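Local coordinates for protein Exo-beta-1,3-glucanase (Streptomyces sp. SirexAA-E, PDB 4PEY) that hydrolyses laminarin and laminarioligosaccharides as a secreted family 55 exo-beta-1,3-glucanase, releasing glucose and laminaribiose, at residues Val24-Val38 with Tyr55-Ala69. The protein carries 1 engineered substitution. Residues are numbered along the deposited sequence; the frame is centred on the assembly and turned at random. Where two conformers were deposited one is given.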
# COMPACT_ATOMS: atom_id res chain seq x y z
N VAL A 24 8.28 20.21 3.71
CA VAL A 24 7.40 19.88 4.83
C VAL A 24 6.78 21.19 5.31
O VAL A 24 7.46 22.05 5.86
CB VAL A 24 8.14 19.19 5.99
CG1 VAL A 24 7.15 18.86 7.11
CG2 VAL A 24 8.83 17.91 5.53
N LEU A 25 5.49 21.34 5.05
CA LEU A 25 4.77 22.54 5.43
C LEU A 25 4.10 22.28 6.77
O LEU A 25 3.23 21.42 6.88
CB LEU A 25 3.73 22.93 4.37
CG LEU A 25 4.20 23.43 3.00
CD1 LEU A 25 4.95 22.36 2.21
CD2 LEU A 25 3.03 23.93 2.19
N VAL A 26 4.54 23.00 7.80
CA VAL A 26 4.02 22.81 9.14
C VAL A 26 3.09 23.96 9.52
O VAL A 26 3.46 25.13 9.44
CB VAL A 26 5.16 22.68 10.18
CG1 VAL A 26 4.59 22.43 11.56
CG2 VAL A 26 6.11 21.56 9.79
N PHE A 27 1.88 23.60 9.92
CA PHE A 27 0.84 24.57 10.27
C PHE A 27 0.52 24.49 11.75
O PHE A 27 0.62 23.43 12.35
CB PHE A 27 -0.45 24.31 9.46
CG PHE A 27 -0.24 24.30 7.98
CD1 PHE A 27 -0.21 25.49 7.26
CD2 PHE A 27 -0.09 23.11 7.29
CE1 PHE A 27 -0.02 25.48 5.89
CE2 PHE A 27 0.09 23.09 5.92
CZ PHE A 27 0.13 24.28 5.22
N ASP A 28 0.12 25.62 12.33
CA ASP A 28 -0.45 25.59 13.67
C ASP A 28 -1.78 26.34 13.61
O ASP A 28 -2.07 27.00 12.61
CB ASP A 28 0.51 26.20 14.70
CG ASP A 28 0.61 27.70 14.59
OD1 ASP A 28 -0.23 28.39 15.21
OD2 ASP A 28 1.54 28.18 13.91
N PRO A 29 -2.62 26.23 14.65
CA PRO A 29 -3.95 26.85 14.55
C PRO A 29 -3.93 28.37 14.32
O PRO A 29 -4.95 28.91 13.89
CB PRO A 29 -4.58 26.53 15.91
CG PRO A 29 -3.96 25.23 16.29
CD PRO A 29 -2.53 25.34 15.83
N SER A 30 -2.79 29.03 14.55
CA SER A 30 -2.71 30.48 14.36
C SER A 30 -2.07 30.87 13.03
O SER A 30 -2.00 32.06 12.71
CB SER A 30 -1.94 31.12 15.50
OG SER A 30 -0.55 30.84 15.39
N THR A 31 -1.60 29.89 12.26
CA THR A 31 -1.00 30.16 10.96
C THR A 31 -1.98 30.90 10.06
O THR A 31 -3.12 30.47 9.90
CB THR A 31 -0.54 28.87 10.26
OG1 THR A 31 0.47 28.23 11.03
CG2 THR A 31 0.00 29.17 8.86
N PRO A 32 -1.54 32.01 9.47
CA PRO A 32 -2.44 32.74 8.58
C PRO A 32 -2.61 32.02 7.24
O PRO A 32 -1.64 31.48 6.69
CB PRO A 32 -1.73 34.09 8.40
CG PRO A 32 -0.29 33.79 8.61
CD PRO A 32 -0.24 32.69 9.63
N ASP A 33 -3.84 32.01 6.75
CA ASP A 33 -4.17 31.53 5.41
C ASP A 33 -3.75 30.09 5.15
O ASP A 33 -3.10 29.80 4.14
CB ASP A 33 -3.55 32.45 4.36
CG ASP A 33 -4.17 32.27 3.00
OD1 ASP A 33 -5.30 31.73 2.93
OD2 ASP A 33 -3.55 32.67 1.99
N ILE A 34 -4.12 29.19 6.05
CA ILE A 34 -3.88 27.77 5.84
C ILE A 34 -4.58 27.29 4.58
O ILE A 34 -4.00 26.56 3.77
CB ILE A 34 -4.36 26.94 7.05
CG1 ILE A 34 -3.54 27.31 8.29
CG2 ILE A 34 -4.25 25.45 6.75
CD1 ILE A 34 -3.95 26.56 9.53
N GLN A 35 -5.83 27.71 4.40
CA GLN A 35 -6.60 27.26 3.24
C GLN A 35 -5.92 27.66 1.93
O GLN A 35 -5.82 26.86 1.00
CB GLN A 35 -8.03 27.80 3.29
CG GLN A 35 -8.89 27.32 2.13
CD GLN A 35 -9.17 25.83 2.20
OE1 GLN A 35 -9.89 25.36 3.08
NE2 GLN A 35 -8.61 25.07 1.26
N GLY A 36 -5.45 28.90 1.88
CA GLY A 36 -4.75 29.39 0.70
C GLY A 36 -3.49 28.58 0.40
O GLY A 36 -3.21 28.25 -0.75
N LYS A 37 -2.74 28.26 1.45
CA LYS A 37 -1.50 27.52 1.30
C LYS A 37 -1.74 26.09 0.83
O LYS A 37 -1.03 25.59 -0.05
CB LYS A 37 -0.72 27.53 2.62
CG LYS A 37 -0.14 28.89 2.92
CD LYS A 37 0.24 29.08 4.38
CE LYS A 37 0.73 30.51 4.61
NZ LYS A 37 0.93 30.81 6.05
N VAL A 38 -2.74 25.43 1.40
CA VAL A 38 -3.05 24.06 1.01
C VAL A 38 -3.65 24.02 -0.40
O VAL A 38 -3.39 23.09 -1.17
CB VAL A 38 -3.98 23.40 2.05
CG1 VAL A 38 -4.49 22.05 1.57
CG2 VAL A 38 -3.25 23.25 3.37
N TYR A 55 5.28 16.79 -1.36
CA TYR A 55 4.86 17.65 -0.26
C TYR A 55 4.33 16.88 0.93
O TYR A 55 3.53 15.95 0.75
CB TYR A 55 3.75 18.62 -0.70
CG TYR A 55 4.13 19.56 -1.80
CD1 TYR A 55 3.95 19.21 -3.13
CD2 TYR A 55 4.65 20.82 -1.52
CE1 TYR A 55 4.29 20.07 -4.15
CE2 TYR A 55 5.00 21.69 -2.53
CZ TYR A 55 4.81 21.31 -3.84
OH TYR A 55 5.15 22.17 -4.85
N ALA A 56 4.73 17.30 2.13
CA ALA A 56 4.09 16.82 3.36
C ALA A 56 3.44 17.99 4.06
O ALA A 56 4.08 19.02 4.28
CB ALA A 56 5.09 16.13 4.29
N LEU A 57 2.16 17.84 4.39
CA LEU A 57 1.40 18.85 5.13
C LEU A 57 1.23 18.33 6.56
O LEU A 57 0.62 17.28 6.77
CB LEU A 57 0.04 19.12 4.48
CG LEU A 57 0.04 19.32 2.96
CD1 LEU A 57 -1.38 19.46 2.44
CD2 LEU A 57 0.90 20.52 2.57
N MET A 58 1.77 19.06 7.53
CA MET A 58 1.77 18.61 8.92
C MET A 58 1.08 19.63 9.80
O MET A 58 1.39 20.81 9.74
CB MET A 58 3.21 18.39 9.40
CG MET A 58 3.88 17.17 8.79
SD MET A 58 3.20 15.66 9.50
CE MET A 58 4.32 14.43 8.85
N PHE A 59 0.16 19.17 10.63
CA PHE A 59 -0.63 20.07 11.47
C PHE A 59 -0.38 19.84 12.95
O PHE A 59 -0.59 18.74 13.47
CB PHE A 59 -2.12 19.89 11.14
CG PHE A 59 -2.51 20.42 9.79
CD1 PHE A 59 -2.17 19.73 8.62
CD2 PHE A 59 -3.21 21.61 9.67
CE1 PHE A 59 -2.52 20.23 7.38
CE2 PHE A 59 -3.56 22.11 8.44
CZ PHE A 59 -3.21 21.42 7.29
N LYS A 60 0.08 20.89 13.63
CA LYS A 60 0.32 20.82 15.08
C LYS A 60 -1.00 20.61 15.82
O LYS A 60 -2.07 20.99 15.32
CB LYS A 60 1.00 22.10 15.58
CG LYS A 60 2.36 22.36 14.96
CD LYS A 60 3.08 23.50 15.68
CE LYS A 60 4.50 23.64 15.16
NZ LYS A 60 5.29 24.63 15.94
N PRO A 61 -0.94 20.00 17.01
CA PRO A 61 -2.18 19.76 17.76
C PRO A 61 -3.00 21.02 17.99
O PRO A 61 -2.45 22.11 18.23
CB PRO A 61 -1.68 19.20 19.09
CG PRO A 61 -0.39 18.55 18.75
CD PRO A 61 0.23 19.37 17.66
N GLY A 62 -4.32 20.87 17.91
CA GLY A 62 -5.24 21.97 18.08
C GLY A 62 -6.47 21.77 17.23
O GLY A 62 -6.75 20.66 16.77
N THR A 63 -7.21 22.86 17.02
CA THR A 63 -8.45 22.82 16.25
C THR A 63 -8.37 23.78 15.07
O THR A 63 -8.00 24.95 15.23
CB THR A 63 -9.67 23.16 17.14
OG1 THR A 63 -9.78 22.20 18.19
CG2 THR A 63 -10.96 23.16 16.33
N TYR A 64 -8.72 23.27 13.89
CA TYR A 64 -8.63 24.03 12.66
C TYR A 64 -10.02 24.19 12.08
O TYR A 64 -10.77 23.22 12.01
CB TYR A 64 -7.71 23.33 11.65
CG TYR A 64 -6.30 23.21 12.16
CD1 TYR A 64 -5.92 22.17 13.00
CD2 TYR A 64 -5.34 24.16 11.82
CE1 TYR A 64 -4.63 22.07 13.49
CE2 TYR A 64 -4.04 24.07 12.29
CZ TYR A 64 -3.69 23.02 13.12
OH TYR A 64 -2.40 22.93 13.60
N ASN A 65 -10.35 25.41 11.67
CA ASN A 65 -11.67 25.70 11.14
C ASN A 65 -11.62 26.10 9.67
O ASN A 65 -10.57 26.51 9.17
CB ASN A 65 -12.33 26.81 11.95
CG ASN A 65 -12.46 26.44 13.40
OD1 ASN A 65 -13.17 25.51 13.74
ND2 ASN A 65 -11.76 27.17 14.27
N ASP A 66 -12.76 25.97 9.00
CA ASP A 66 -12.93 26.46 7.64
C ASP A 66 -11.88 25.88 6.71
O ASP A 66 -11.28 26.60 5.90
CB ASP A 66 -12.86 27.99 7.62
CG ASP A 66 -13.75 28.62 8.67
OD1 ASP A 66 -14.98 28.43 8.60
OD2 ASP A 66 -13.22 29.30 9.58
N ILE A 67 -11.64 24.59 6.83
CA ILE A 67 -10.61 23.97 6.02
C ILE A 67 -11.18 22.85 5.14
O ILE A 67 -11.89 21.97 5.62
CB ILE A 67 -9.46 23.42 6.90
CG1 ILE A 67 -8.36 22.80 6.04
CG2 ILE A 67 -9.98 22.44 7.96
CD1 ILE A 67 -7.16 22.39 6.84
N ASN A 68 -10.90 22.93 3.85
CA ASN A 68 -11.14 21.82 2.94
C ASN A 68 -9.81 21.53 2.28
O ASN A 68 -9.43 22.18 1.30
CB ASN A 68 -12.23 22.13 1.90
CG ASN A 68 -12.54 20.93 1.00
OD1 ASN A 68 -12.11 19.81 1.28
ND2 ASN A 68 -13.30 21.17 -0.07
N ALA A 69 -9.08 20.58 2.85
CA ALA A 69 -7.76 20.24 2.36
C ALA A 69 -7.90 19.22 1.24
O ALA A 69 -8.06 18.02 1.50
CB ALA A 69 -6.87 19.71 3.49
O HOH W 1 -7.52 27.40 14.09
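Strand 24-27 runs parallel to strand 55-59, the axes 4.7 Å apart and 19° askew: Leu25 N donates to Ala56 O and Leu25 O accepts from Met58 N, then Phe27 N donates to Met58 O and Phe27 O accepts from Lys60 N. This is the N-terminal end of the first of the two right-handed parallel beta-helices of the family 55 fold: the chain of 55-69 bends round Pro61-Gly62 and again at Asp66 to form successive faces of a coil, and helix 34-45 lays Ile34 and Val38 over its apolar interior, consistent with a lid on its end. Beside that helix Phe27 and Phe59 point the same way in an offset stack, centroids 4.8 Å apart and planes at 29°, Phe27 CD2 lying over one face of Phe59. Ile34 reaches toward the coil with both branches. Its CG2, anti to the backbone N, meets the edge of Phe59, while Ile34 CD1 lies 3.6 Å from Tyr64 CD2, at the ring edge. One turn on, Val38 packs CG1 against Ala69 CB and Leu57 CD1. Tyr64, its ring face on Phe59, donates from OH to Lys60 O at 2.6 Å, tying the bend together next to Pro29, whose CD touches Tyr64 OH. A water bridges Pro29 O and Thr63 O. Farther along, the Asn68 side chain touches bound glucose units of the glycan, its OD1 hydrogen-bonded to Thr94, and its backbone is gripped by Gln35. A bend at chi2 (68°) turns that amide toward strand 67-70, where Asn68 N meets a lone pair of Gln35 OE1 in the carbonyl plane at 2.7 Å, and Gln35 NE2 donates to Asn68 O from above its carbonyl plane, 3.0 Å away.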